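PDB 6YQ4: tannase from Fusobacterium nucleatum subsp. nucleatum ATCC 25586, which probably hydrolyses the galloyl esters of gallotannins, detoxifying them for the bacterium, and carries a bound magnesium ion on an alpha/beta-hydrolase fold. Local coordinates for residues Lys28-Glu33 against Glu56-Leu61; Asn287-Asp292 against Lys300-Ile305; Ser376-Phe379 against Ser383-Ile386; Tyr435-His440 against Phe486-Asn491. One frame throughout, in Å; residues are numbered along the deposited sequence.

In the fold
Contacts 1 and 4 both rest on the central mixed sheet, contact 1 on the antiparallel strand 26-36 and contact 4 on the parallel strand 435-439; their centres lie 25 Å apart and their nearest atoms about 10 Å. Contact 1 is near the magnesium site, with the F58 side chain about 11 Å from the metal. Contacts 2 and 3 belong to the long chain segment between strands 202-206 and 435-439, and their centres are 30 Å apart. Contact 2 comes within about 9 Å of contact 4 at the nearest atoms, with helix 450-461 touching both. Strand 435-439 leads towards D444, which with S166 and H476 forms a probable catalytic triad.

Contact 1. Residues Lys28-Glu33 against Glu56-Leu61; sequences KYRAYE and EYFNNL
A cation-pi stack joins strand 26-36 of the antiparallel part of the central sheet to the 3-10 turn that follows strand 48-54: the guanidinium of R30 lies flat on the ring of F58. The two planes differ by 1°, and R30 CZ is 3.9 Å from the ring centroid. The arginine chain is extended from CG to NE, which carries CD over the same ring, toward its rim, in a CH-pi contact 3.5 Å from the centroid. E55 OE1 forms a salt bridge with R30 NE, and this bond together with the stack restrains the guanidinium. Y32 reaches F58 at the far end of the ring, its OH 3.1 Å from F58 CZ; that hydroxyl is itself bonded to P12 O. Nearer the start of the strand segment, a water donates to K28 O at 3.1 Å and to E56 OE2 at 2.9 Å, tying the strand backbone to the turn. The turn is closed by E56 O, which accepts from N59 N and L61 N on opposite faces of its carbonyl plane. Strand 26-36 runs between strands 16-21 and 48-54, pairing through R30 with I53 and through A31 with I16, while F58 also packs on I53 of strand 48-54.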
loop_
_atom_site.group_PDB
_atom_site.type_symbol
_atom_site.label_atom_id
_atom_site.label_comp_id
_atom_site.label_asym_id
_atom_site.label_seq_id
_atom_site.Cartn_x
_atom_site.Cartn_y
_atom_site.Cartn_z
ATOM N N LYS A 28 -8.112 17.754 22.697
ATOM C CA LYS A 28 -8.489 18.987 22.018
ATOM C C LYS A 28 -7.468 19.298 20.927
ATOM O O LYS A 28 -6.257 19.128 21.121
ATOM C CB LYS A 28 -8.583 20.151 23.008
ATOM C CG LYS A 28 -9.702 19.995 24.039
ATOM C CD LYS A 28 -9.796 21.176 24.996
ATOM C CE LYS A 28 -9.854 22.503 24.250
ATOM N NZ LYS A 28 -10.623 23.541 25.026
ATOM N N TYR A 29 -7.963 19.744 19.776
ATOM C CA TYR A 29 -7.100 20.025 18.637
ATOM C C TYR A 29 -7.723 21.139 17.805
ATOM O O TYR A 29 -8.897 21.488 17.964
ATOM C CB TYR A 29 -6.859 18.765 17.783
ATOM C CG TYR A 29 -8.131 18.148 17.238
ATOM C CD1 TYR A 29 -8.599 18.473 15.967
ATOM C CD2 TYR A 29 -8.878 17.262 18.007
ATOM C CE1 TYR A 29 -9.759 17.918 15.473
ATOM C CE2 TYR A 29 -10.045 16.707 17.524
ATOM C CZ TYR A 29 -10.483 17.039 16.255
ATOM O OH TYR A 29 -11.652 16.490 15.771
ATOM N N ARG A 30 -6.913 21.702 16.916
ATOM C CA ARG A 30 -7.355 22.722 15.974
ATOM C C ARG A 30 -7.394 22.118 14.578
ATOM O O ARG A 30 -6.376 21.620 14.085
ATOM C CB ARG A 30 -6.425 23.929 15.998
ATOM C CG ARG A 30 -6.621 24.800 17.184
ATOM C CD ARG A 30 -5.737 26.043 17.118
ATOM N NE ARG A 30 -5.672 26.636 18.445
ATOM C CZ ARG A 30 -5.316 27.888 18.689
ATOM N NH1 ARG A 30 -5.309 28.327 19.941
ATOM N NH2 ARG A 30 -4.970 28.687 17.682
ATOM N N ALA A 31 -8.552 22.196 13.937
ATOM C CA ALA A 31 -8.784 21.567 12.646
ATOM C C ALA A 31 -8.690 22.607 11.539
ATOM O O ALA A 31 -9.376 23.634 11.595
ATOM C CB ALA A 31 -10.157 20.890 12.613
ATOM N N TYR A 32 -7.845 22.332 10.540
ATOM C CA TYR A 32 -7.732 23.131 9.316
ATOM C C TYR A 32 -8.233 22.265 8.157
ATOM O O TYR A 32 -7.480 21.514 7.545
ATOM C CB TYR A 32 -6.309 23.586 9.104
ATOM C CG TYR A 32 -5.719 24.290 10.301
ATOM C CD1 TYR A 32 -5.601 25.684 10.324
ATOM C CD2 TYR A 32 -5.271 23.569 11.413
ATOM C CE1 TYR A 32 -5.047 26.343 11.424
ATOM C CE2 TYR A 32 -4.732 24.230 12.527
ATOM C CZ TYR A 32 -4.617 25.609 12.517
ATOM O OH TYR A 32 -4.075 26.254 13.612
ATOM N N GLU A 33 -9.516 22.373 7.851
ATOM C CA GLU A 33 -10.160 21.361 7.034
ATOM C C GLU A 33 -10.217 21.764 5.567
ATOM O O GLU A 33 -10.419 22.936 5.234
ATOM C CB GLU A 33 -11.555 21.057 7.573
ATOM C CG GLU A 33 -11.514 20.143 8.788
ATOM C CD GLU A 33 -12.586 20.462 9.818
ATOM O OE1 GLU A 33 -13.031 21.636 9.895
ATOM O OE2 GLU A 33 -12.966 19.533 10.566
ATOM N N GLU A 56 -2.244 21.901 22.573
ATOM C CA GLU A 56 -1.050 22.221 23.355
ATOM C C GLU A 56 -0.058 23.071 22.571
ATOM O O GLU A 56 0.639 23.906 23.155
ATOM C CB GLU A 56 -0.359 20.929 23.811
ATOM C CG GLU A 56 -1.038 20.212 24.970
ATOM C CD GLU A 56 -2.256 19.387 24.554
ATOM O OE1 GLU A 56 -2.823 18.712 25.439
ATOM O OE2 GLU A 56 -2.642 19.407 23.360
ATOM N N TYR A 57 0.028 22.866 21.256
ATOM C CA TYR A 57 1.041 23.492 20.415
ATOM C C TYR A 57 0.735 24.950 20.094
ATOM O O TYR A 57 1.513 25.590 19.368
ATOM C CB TYR A 57 1.201 22.676 19.136
ATOM C CG TYR A 57 1.754 21.283 19.398
ATOM C CD1 TYR A 57 2.296 20.948 20.637
ATOM C CD2 TYR A 57 1.736 20.311 18.411
ATOM C CE1 TYR A 57 2.790 19.684 20.881
ATOM C CE2 TYR A 57 2.241 19.047 18.642
ATOM C CZ TYR A 57 2.763 18.738 19.878
ATOM O OH TYR A 57 3.258 17.475 20.100
ATOM N N PHE A 58 -0.374 25.480 20.623
ATOM C CA PHE A 58 -0.704 26.897 20.565
ATOM C C PHE A 58 -0.650 27.559 21.936
ATOM O O PHE A 58 -0.942 28.750 22.055
ATOM C CB PHE A 58 -2.087 27.082 19.931
ATOM C CG PHE A 58 -2.187 26.485 18.563
ATOM C CD1 PHE A 58 -1.859 27.232 17.441
ATOM C CD2 PHE A 58 -2.572 25.159 18.397
ATOM C CE1 PHE A 58 -1.927 26.672 16.178
ATOM C CE2 PHE A 58 -2.647 24.592 17.134
ATOM C CZ PHE A 58 -2.332 25.356 16.025
ATOM N N ASN A 59 -0.274 26.813 22.971
ATOM C CA ASN A 59 -0.154 27.337 24.323
ATOM C C ASN A 59 1.223 27.050 24.910
ATOM O O ASN A 59 1.375 27.062 26.137
ATOM C CB ASN A 59 -1.241 26.751 25.232
ATOM C CG ASN A 59 -2.636 26.847 24.631
ATOM O OD1 ASN A 59 -2.880 26.391 23.514
ATOM N ND2 ASN A 59 -3.568 27.419 25.387
ATOM N N ASN A 60 2.223 26.763 24.065
ATOM C CA ASN A 60 3.610 26.574 24.506
ATOM C C ASN A 60 3.760 25.382 25.446
ATOM O O ASN A 60 4.550 25.407 26.397
ATOM C CB ASN A 60 4.161 27.842 25.150
ATOM C CG ASN A 60 4.757 28.770 24.134
ATOM O OD1 ASN A 60 5.946 28.688 23.830
ATOM N ND2 ASN A 60 3.929 29.650 23.574
ATOM N N LEU A 61 3.013 24.326 25.157
ATOM C CA LEU A 61 2.973 23.118 25.958
ATOM C C LEU A 61 3.542 21.960 25.150
ATOM O O LEU A 61 3.654 22.020 23.920
ATOM C CB LEU A 61 1.535 22.811 26.393
ATOM C CG LEU A 61 1.019 23.480 27.670
ATOM C CD1 LEU A 61 -0.491 23.279 27.827
ATOM C CD2 LEU A 61 1.758 22.908 28.870
HETATM O O HOH W 1 -4.194 17.200 22.424
#

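Contact 2. Residues Asn287-Asp292 against Lys300-Ile305; sequences NLLTLD and KTYLSI
L289 places its two methyls differently on Y302: CD2 touches Y302 CB at 3.8 Å, whereas CD1 sits over one face of the phenol ring, offset toward the rim, 4.3 Å from the centroid and 20° off the ring normal. The leucine has CG anti to its carbonyl carbon (chi1 -62°), which sends the branch toward the helix. Y302 is turned the other way, with CG opposite the backbone N (chi1 174°), a torsion that puts the ring beside the leucine, where one face meets L289 CD1. The side chain of L291 approaches the backbone of the helix, its CD2 4.0 Å from K300 N. The loop 287-292 thus runs beside the first turns of helix 298-316, within the insertion between strands 202-206 and 435-439, a place where alpha/beta-hydrolases commonly carry lid or cap elements. S298, at the start of that helix, bonds through OG to L288 O and T290 N and so holds the loop against it. K300 is extended as far as CD and then bends about CG-CD, bringing NZ to N296 OD1 and into a salt bridge with D341. L291 fits between F272, P273 and L276 of helix 259-279 and W221 of helix 212-223, while L457 of helix 450-461 meets both L289 and Y302.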
loop_
_atom_site.group_PDB
_atom_site.type_symbol
_atom_site.label_atom_id
_atom_site.label_comp_id
_atom_site.label_asym_id
_atom_site.label_seq_id
_atom_site.Cartn_x
_atom_site.Cartn_y
_atom_site.Cartn_z
ATOM N N ASN A 287 23.285 -14.332 1.289
ATOM C CA ASN A 287 22.955 -15.491 0.473
ATOM C C ASN A 287 21.893 -15.108 -0.552
ATOM O O ASN A 287 20.860 -14.517 -0.201
ATOM C CB ASN A 287 22.478 -16.623 1.374
ATOM C CG ASN A 287 23.514 -16.990 2.447
ATOM O OD1 ASN A 287 24.727 -16.964 2.204
ATOM N ND2 ASN A 287 23.034 -17.308 3.642
ATOM N N LEU A 288 22.183 -15.394 -1.824
ATOM C CA LEU A 288 21.272 -15.049 -2.907
ATOM C C LEU A 288 19.999 -15.865 -2.793
ATOM O O LEU A 288 20.042 -17.080 -2.586
ATOM C CB LEU A 288 21.909 -15.304 -4.271
ATOM C CG LEU A 288 22.881 -14.260 -4.824
ATOM C CD1 LEU A 288 23.947 -14.954 -5.635
ATOM C CD2 LEU A 288 22.152 -13.193 -5.659
ATOM N N LEU A 289 18.871 -15.185 -2.931
ATOM C CA LEU A 289 17.571 -15.820 -2.908
ATOM C C LEU A 289 17.192 -16.084 -4.362
ATOM O O LEU A 289 17.051 -15.149 -5.152
ATOM C CB LEU A 289 16.574 -14.920 -2.175
ATOM C CG LEU A 289 16.975 -14.688 -0.702
ATOM C CD1 LEU A 289 16.131 -13.651 -0.044
ATOM C CD2 LEU A 289 16.903 -15.971 0.117
ATOM N N THR A 290 17.088 -17.357 -4.732
ATOM C CA THR A 290 16.812 -17.747 -6.104
ATOM C C THR A 290 15.740 -18.837 -6.147
ATOM O O THR A 290 15.303 -19.370 -5.116
ATOM C CB THR A 290 18.083 -18.238 -6.799
ATOM O OG1 THR A 290 18.529 -19.443 -6.162
ATOM C CG2 THR A 290 19.168 -17.167 -6.735
ATOM N N LEU A 291 15.337 -19.176 -7.370
ATOM C CA LEU A 291 14.415 -20.265 -7.636
ATOM C C LEU A 291 14.908 -21.036 -8.850
ATOM O O LEU A 291 15.349 -20.427 -9.833
ATOM C CB LEU A 291 12.986 -19.744 -7.880
ATOM C CG LEU A 291 12.284 -19.133 -6.664
ATOM C CD1 LEU A 291 11.059 -18.276 -7.054
ATOM C CD2 LEU A 291 11.913 -20.223 -5.659
ATOM N N ASP A 292 14.862 -22.373 -8.743
ATOM C CA ASP A 292 14.999 -23.311 -9.856
ATOM C C ASP A 292 13.832 -23.178 -10.840
ATOM O O ASP A 292 12.828 -22.504 -10.583
ATOM C CB ASP A 292 14.992 -24.771 -9.379
ATOM C CG ASP A 292 16.060 -25.083 -8.341
ATOM O OD1 ASP A 292 17.115 -24.406 -8.310
ATOM O OD2 ASP A 292 15.845 -26.047 -7.567
ATOM N N LYS A 300 12.039 -19.604 -1.715
ATOM C CA LYS A 300 10.929 -20.305 -1.072
ATOM C C LYS A 300 11.255 -20.668 0.376
ATOM O O LYS A 300 10.378 -20.608 1.249
ATOM C CB LYS A 300 10.589 -21.567 -1.873
ATOM C CG LYS A 300 9.658 -22.553 -1.149
ATOM C CD LYS A 300 9.164 -23.674 -2.064
ATOM C CE LYS A 300 8.421 -23.112 -3.273
ATOM N NZ LYS A 300 7.949 -24.189 -4.211
ATOM N N THR A 301 12.516 -21.054 0.650
ATOM C CA THR A 301 12.946 -21.331 2.022
ATOM C C THR A 301 12.936 -20.059 2.865
ATOM O O THR A 301 12.605 -20.090 4.056
ATOM C CB THR A 301 14.342 -21.978 2.012
ATOM O OG1 THR A 301 14.262 -23.280 1.423
ATOM C CG2 THR A 301 14.931 -22.113 3.424
ATOM N N TYR A 302 13.288 -18.927 2.257
ATOM C CA TYR A 302 13.164 -17.645 2.940
ATOM C C TYR A 302 11.711 -17.357 3.322
ATOM O O TYR A 302 11.424 -16.957 4.458
ATOM C CB TYR A 302 13.716 -16.528 2.051
ATOM C CG TYR A 302 13.510 -15.148 2.612
ATOM C CD1 TYR A 302 14.375 -14.632 3.564
ATOM C CD2 TYR A 302 12.449 -14.367 2.206
ATOM C CE1 TYR A 302 14.180 -13.386 4.090
ATOM C CE2 TYR A 302 12.246 -13.113 2.735
ATOM C CZ TYR A 302 13.119 -12.632 3.668
ATOM O OH TYR A 302 12.925 -11.374 4.179
ATOM N N LEU A 303 10.775 -17.540 2.379
ATOM C CA LEU A 303 9.379 -17.268 2.692
ATOM C C LEU A 303 8.879 -18.156 3.816
ATOM O O LEU A 303 8.152 -17.698 4.709
ATOM C CB LEU A 303 8.503 -17.463 1.465
ATOM C CG LEU A 303 8.544 -16.445 0.357
ATOM C CD1 LEU A 303 7.167 -16.433 -0.267
ATOM C CD2 LEU A 303 8.887 -15.095 0.931
ATOM N N SER A 304 9.235 -19.439 3.771
ATOM C CA SER A 304 8.745 -20.351 4.786
ATOM C C SER A 304 9.219 -19.925 6.168
ATOM O O SER A 304 8.527 -20.164 7.159
ATOM C CB SER A 304 9.190 -21.775 4.455
ATOM O OG SER A 304 10.506 -22.025 4.935
ATOM N N ILE A 305 10.372 -19.260 6.252
ATOM C CA ILE A 305 10.873 -18.826 7.554
ATOM C C ILE A 305 10.046 -17.666 8.089
ATOM O O ILE A 305 9.781 -17.582 9.294
ATOM C CB ILE A 305 12.370 -18.480 7.457
ATOM C CG1 ILE A 305 13.161 -19.734 7.091
ATOM C CG2 ILE A 305 12.872 -17.971 8.773
ATOM C CD1 ILE A 305 14.629 -19.478 6.785
#

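Contact 3. Residues Ser376-Phe379 against Ser383-Ile386; sequences SKHF and SFDI
H378 lays one face of its imidazole over the backbone of the helix that follows it. F384 CA makes a CH-pi contact there, 4.2 Å from the ring centroid and 24° off its normal, and S383 O lies over the same face, toward the rim. The side chains of H378 and F384 cross at about a right angle: their CB atoms are 4.1 Å apart. F384 holds CG anti to its backbone N (chi1 173°), which turns its ring beside the imidazole, and H378 CD2 comes to the edge of the phenyl ring, 4.2 Å from F384 CD1. On the other side of the imidazole outline, ND1 meets S383 CB at 3.9 Å. Around this packing, D357 acts as a common anchor: its OD1 bonds to H378 ND1 and restrains the imidazole's rotation, its OD2 takes F379 N, and its carbonyl oxygen is bonded to S383 OG. P410 packs against both H378 and F384, and the backbone of H378 pairs with K411 and A413. The arrangement is that of a loop folding back on the first turn of the helix it leads into, here helix 381-394 in the large insertion between two strands of the alpha/beta-hydrolase sheet.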
loop_
_atom_site.group_PDB
_atom_site.type_symbol
_atom_site.label_atom_id
_atom_site.label_comp_id
_atom_site.label_asym_id
_atom_site.label_seq_id
_atom_site.Cartn_x
_atom_site.Cartn_y
_atom_site.Cartn_z
ATOM N N SER A 376 -9.656 0.958 -19.185
ATOM C CA SER A 376 -8.698 -0.009 -18.661
ATOM C C SER A 376 -7.689 -0.350 -19.743
ATOM O O SER A 376 -7.901 -0.073 -20.925
ATOM C CB SER A 376 -9.347 -1.311 -18.195
ATOM O OG SER A 376 -10.115 -1.890 -19.243
ATOM N N LYS A 377 -6.573 -0.946 -19.311
ATOM C CA LYS A 377 -5.520 -1.393 -20.211
ATOM C C LYS A 377 -4.834 -2.593 -19.579
ATOM O O LYS A 377 -5.052 -2.917 -18.406
ATOM C CB LYS A 377 -4.482 -0.300 -20.505
ATOM C CG LYS A 377 -5.015 0.965 -21.162
ATOM C CD LYS A 377 -3.934 1.694 -21.925
ATOM C CE LYS A 377 -4.266 3.162 -22.166
ATOM N NZ LYS A 377 -3.172 3.886 -22.885
ATOM N N HIS A 378 -4.015 -3.266 -20.384
ATOM C CA HIS A 378 -3.075 -4.243 -19.870
ATOM C C HIS A 378 -1.830 -3.548 -19.353
ATOM O O HIS A 378 -1.576 -2.378 -19.645
ATOM C CB HIS A 378 -2.692 -5.251 -20.947
ATOM C CG HIS A 378 -3.862 -6.007 -21.478
ATOM N ND1 HIS A 378 -4.617 -6.842 -20.685
ATOM C CD2 HIS A 378 -4.446 -6.007 -22.701
ATOM C CE1 HIS A 378 -5.609 -7.342 -21.404
ATOM N NE2 HIS A 378 -5.526 -6.856 -22.631
ATOM N N PHE A 379 -1.056 -4.296 -18.564
ATOM C CA PHE A 379 0.234 -3.810 -18.087
ATOM C C PHE A 379 1.263 -4.932 -17.978
ATOM O O PHE A 379 2.343 -4.709 -17.411
ATOM C CB PHE A 379 0.096 -3.104 -16.729
ATOM C CG PHE A 379 -0.826 -3.789 -15.770
ATOM C CD1 PHE A 379 -0.318 -4.572 -14.738
ATOM C CD2 PHE A 379 -2.211 -3.645 -15.894
ATOM C CE1 PHE A 379 -1.178 -5.207 -13.827
ATOM C CE2 PHE A 379 -3.083 -4.263 -15.004
ATOM C CZ PHE A 379 -2.567 -5.051 -13.965
ATOM N N SER A 383 -0.671 -11.036 -20.436
ATOM C CA SER A 383 -2.076 -10.869 -20.764
ATOM C C SER A 383 -2.251 -10.151 -22.092
ATOM O O SER A 383 -3.162 -10.483 -22.860
ATOM C CB SER A 383 -2.776 -10.116 -19.638
ATOM O OG SER A 383 -2.546 -10.779 -18.403
ATOM N N PHE A 384 -1.385 -9.181 -22.391
ATOM C CA PHE A 384 -1.496 -8.485 -23.667
ATOM C C PHE A 384 -1.280 -9.447 -24.831
ATOM O O PHE A 384 -2.095 -9.502 -25.762
ATOM C CB PHE A 384 -0.508 -7.317 -23.726
ATOM C CG PHE A 384 -0.433 -6.650 -25.079
ATOM C CD1 PHE A 384 -1.334 -5.654 -25.430
ATOM C CD2 PHE A 384 0.537 -7.027 -26.010
ATOM C CE1 PHE A 384 -1.279 -5.041 -26.689
ATOM C CE2 PHE A 384 0.596 -6.420 -27.274
ATOM C CZ PHE A 384 -0.322 -5.422 -27.610
ATOM N N ASP A 385 -0.195 -10.236 -24.781
ATOM C CA ASP A 385 0.132 -11.134 -25.893
ATOM C C ASP A 385 -0.953 -12.177 -26.116
ATOM O O ASP A 385 -1.207 -12.576 -27.259
ATOM C CB ASP A 385 1.470 -11.854 -25.662
ATOM C CG ASP A 385 2.691 -10.953 -25.848
ATOM O OD1 ASP A 385 2.551 -9.751 -26.143
ATOM O OD2 ASP A 385 3.817 -11.464 -25.690
ATOM N N ILE A 386 -1.566 -12.686 -25.042
ATOM C CA ILE A 386 -2.675 -13.622 -25.236
ATOM C C ILE A 386 -3.752 -12.977 -26.089
ATOM O O ILE A 386 -4.218 -13.554 -27.082
ATOM C CB ILE A 386 -3.253 -14.091 -23.890
ATOM C CG1 ILE A 386 -2.362 -15.128 -23.222
ATOM C CG2 ILE A 386 -4.615 -14.705 -24.110
ATOM C CD1 ILE A 386 -2.936 -15.594 -21.895
#

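Contact 4. Residues Tyr435-His440 against Phe486-Asn491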
loop_
_atom_site.group_PDB
_atom_site.type_symbol
_atom_site.label_atom_id
_atom_site.label_comp_id
_atom_site.label_asym_id
_atom_site.label_seq_id
_atom_site.Cartn_x
_atom_site.Cartn_y
_atom_site.Cartn_z
ATOM N N TYR A 435 13.372 4.668 6.963
ATOM C CA TYR A 435 12.619 3.753 7.818
ATOM C C TYR A 435 11.321 3.280 7.168
ATOM O O TYR A 435 10.572 4.074 6.588
ATOM C CB TYR A 435 12.314 4.416 9.154
ATOM C CG TYR A 435 13.517 4.989 9.848
ATOM C CD1 TYR A 435 14.409 4.157 10.525
ATOM C CD2 TYR A 435 13.768 6.353 9.824
ATOM C CE1 TYR A 435 15.518 4.661 11.157
ATOM C CE2 TYR A 435 14.859 6.883 10.463
ATOM C CZ TYR A 435 15.745 6.018 11.127
ATOM O OH TYR A 435 16.834 6.512 11.785
ATOM N N TRP A 436 11.056 1.980 7.291
ATOM C CA TRP A 436 9.993 1.284 6.567
ATOM C C TRP A 436 9.385 0.244 7.487
ATOM O O TRP A 436 10.109 -0.592 8.029
ATOM C CB TRP A 436 10.519 0.578 5.296
ATOM C CG TRP A 436 11.162 1.532 4.329
ATOM C CD1 TRP A 436 12.356 2.206 4.488
ATOM C CD2 TRP A 436 10.635 1.943 3.071
ATOM N NE1 TRP A 436 12.588 3.015 3.400
ATOM C CE2 TRP A 436 11.541 2.870 2.519
ATOM C CE3 TRP A 436 9.467 1.627 2.358
ATOM C CZ2 TRP A 436 11.329 3.462 1.274
ATOM C CZ3 TRP A 436 9.274 2.204 1.118
ATOM C CH2 TRP A 436 10.188 3.118 0.592
ATOM N N ARG A 437 8.065 0.296 7.657
ATOM C CA ARG A 437 7.323 -0.725 8.386
ATOM C C ARG A 437 6.303 -1.331 7.428
ATOM O O ARG A 437 5.474 -0.612 6.854
ATOM C CB ARG A 437 6.646 -0.150 9.637
ATOM C CG ARG A 437 6.094 -1.220 10.569
ATOM C CD ARG A 437 5.221 -0.588 11.601
ATOM N NE ARG A 437 4.810 -1.496 12.671
ATOM C CZ ARG A 437 3.575 -1.971 12.823
ATOM N NH1 ARG A 437 2.609 -1.665 11.941
ATOM N NH2 ARG A 437 3.303 -2.766 13.851
ATOM N N ILE A 438 6.375 -2.645 7.254
ATOM C CA ILE A 438 5.627 -3.371 6.238
ATOM C C ILE A 438 4.952 -4.544 6.934
ATOM O O ILE A 438 5.586 -5.247 7.731
ATOM C CB ILE A 438 6.547 -3.849 5.094
ATOM C CG1 ILE A 438 7.105 -2.677 4.296
ATOM C CG2 ILE A 438 5.843 -4.762 4.151
ATOM C CD1 ILE A 438 8.247 -3.097 3.367
ATOM N N ARG A 439 3.656 -4.716 6.683
ATOM C CA ARG A 439 2.866 -5.778 7.288
ATOM C C ARG A 439 2.094 -6.463 6.187
ATOM O O ARG A 439 1.463 -5.789 5.365
ATOM C CB ARG A 439 1.879 -5.253 8.347
ATOM C CG ARG A 439 2.489 -4.844 9.707
ATOM C CD ARG A 439 3.263 -6.001 10.365
ATOM N NE ARG A 439 3.935 -5.626 11.619
ATOM C CZ ARG A 439 5.186 -5.161 11.700
ATOM N NH1 ARG A 439 5.923 -4.995 10.601
ATOM N NH2 ARG A 439 5.715 -4.875 12.883
ATOM N N HIS A 440 2.116 -7.787 6.170
ATOM C CA HIS A 440 1.217 -8.534 5.292
ATOM C C HIS A 440 0.761 -9.769 6.040
ATOM O O HIS A 440 1.593 -10.590 6.429
ATOM C CB HIS A 440 1.894 -8.918 3.976
ATOM C CG HIS A 440 0.987 -9.635 3.030
ATOM N ND1 HIS A 440 0.300 -8.990 2.022
ATOM C CD2 HIS A 440 0.622 -10.938 2.960
ATOM C CE1 HIS A 440 -0.431 -9.869 1.360
ATOM N NE2 HIS A 440 -0.253 -11.058 1.909
ATOM N N PHE A 486 2.638 3.005 16.582
ATOM C CA PHE A 486 3.146 4.269 17.091
ATOM C C PHE A 486 4.307 4.070 18.064
ATOM O O PHE A 486 5.052 5.022 18.345
ATOM C CB PHE A 486 1.984 5.070 17.701
ATOM C CG PHE A 486 1.129 5.779 16.645
ATOM C CD1 PHE A 486 1.465 7.046 16.190
ATOM C CD2 PHE A 486 0.024 5.154 16.084
ATOM C CE1 PHE A 486 0.708 7.686 15.217
ATOM C CE2 PHE A 486 -0.740 5.787 15.111
ATOM C CZ PHE A 486 -0.396 7.051 14.669
ATOM N N ASN A 487 4.499 2.851 18.562
ATOM C CA ASN A 487 5.757 2.528 19.220
ATOM C C ASN A 487 6.912 2.592 18.221
ATOM O O ASN A 487 7.949 3.214 18.494
ATOM C CB ASN A 487 5.658 1.148 19.871
ATOM C CG ASN A 487 4.812 1.158 21.146
ATOM O OD1 ASN A 487 4.693 2.180 21.829
ATOM N ND2 ASN A 487 4.223 0.016 21.466
ATOM N N TRP A 488 6.723 1.986 17.039
ATOM C CA TRP A 488 7.727 2.024 15.980
ATOM C C TRP A 488 8.023 3.452 15.539
ATOM O O TRP A 488 9.190 3.828 15.371
ATOM C CB TRP A 488 7.257 1.183 14.800
ATOM C CG TRP A 488 8.196 1.180 13.640
ATOM C CD1 TRP A 488 9.331 0.439 13.511
ATOM C CD2 TRP A 488 8.091 1.959 12.446
ATOM N NE1 TRP A 488 9.938 0.700 12.309
ATOM C CE2 TRP A 488 9.200 1.634 11.636
ATOM C CE3 TRP A 488 7.169 2.899 11.981
ATOM C CZ2 TRP A 488 9.419 2.220 10.390
ATOM C CZ3 TRP A 488 7.375 3.465 10.731
ATOM C CH2 TRP A 488 8.493 3.124 9.954
ATOM N N ILE A 489 6.979 4.272 15.351
ATOM C CA ILE A 489 7.187 5.642 14.891
ATOM C C ILE A 489 7.947 6.439 15.940
ATOM O O ILE A 489 8.902 7.163 15.627
ATOM C CB ILE A 489 5.848 6.326 14.550
ATOM C CG1 ILE A 489 5.107 5.629 13.429
ATOM C CG2 ILE A 489 6.066 7.799 14.196
ATOM C CD1 ILE A 489 3.795 6.290 13.111
ATOM N N ASP A 490 7.512 6.349 17.199
ATOM C CA ASP A 490 8.244 6.996 18.292
ATOM C C ASP A 490 9.718 6.592 18.290
ATOM O O ASP A 490 10.609 7.442 18.417
ATOM C CB ASP A 490 7.607 6.655 19.647
ATOM C CG ASP A 490 6.465 7.594 20.019
ATOM O OD1 ASP A 490 5.862 8.203 19.109
ATOM O OD2 ASP A 490 6.169 7.728 21.227
ATOM N N ASN A 491 9.992 5.291 18.138
ATOM C CA ASN A 491 11.371 4.818 18.158
ATOM C C ASN A 491 12.147 5.323 16.957
ATOM O O ASN A 491 13.282 5.793 17.088
ATOM C CB ASN A 491 11.419 3.299 18.189
ATOM C CG ASN A 491 12.828 2.785 18.229
ATOM O OD1 ASN A 491 13.531 2.988 19.218
ATOM N ND2 ASN A 491 13.268 2.135 17.154
#
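Strand 435-439 and helix 486-491 run almost antiparallel, their axes 10.2 Å apart at closest approach and at 169° to each other, with R437 and W488 nearest in the backbone. The indole of W488 lies between them; its CG stands anti to the backbone N, a torsion (chi1 178°) that points the ring system from the helix toward the strand. R437 CB sits over the centre of its six-membered ring, 3.5 Å from the centroid in a CH-pi contact. From there the extended arginine chain slides back along the indole in the opposite direction, CD passing W488 CD2 at 3.9 Å. Y435 C and W436 N lie at the indole's edge, in its plane; W488 CZ2 is also 3.5 Å from W436 C and 3.8 Å from Y435 CB, both oblique to the ring. The guanidinium of R437 leaves the indole to form a salt bridge with D481, just ahead of the helix. R439 CZ lies over one face of that guanidinium; R439 NH1 in turn bonds to I438 O at 2.9 Å from above the carbonyl plane, and its NH2 to N467. As in other alpha/beta-hydrolases, a C-terminal helix packs on one face of the sheet: strand 435-439 lies between parallel strands 202-206 and 465-469, with helix 482-493 on the R437 side and helix 450-461 receiving W436 and I438 on the other.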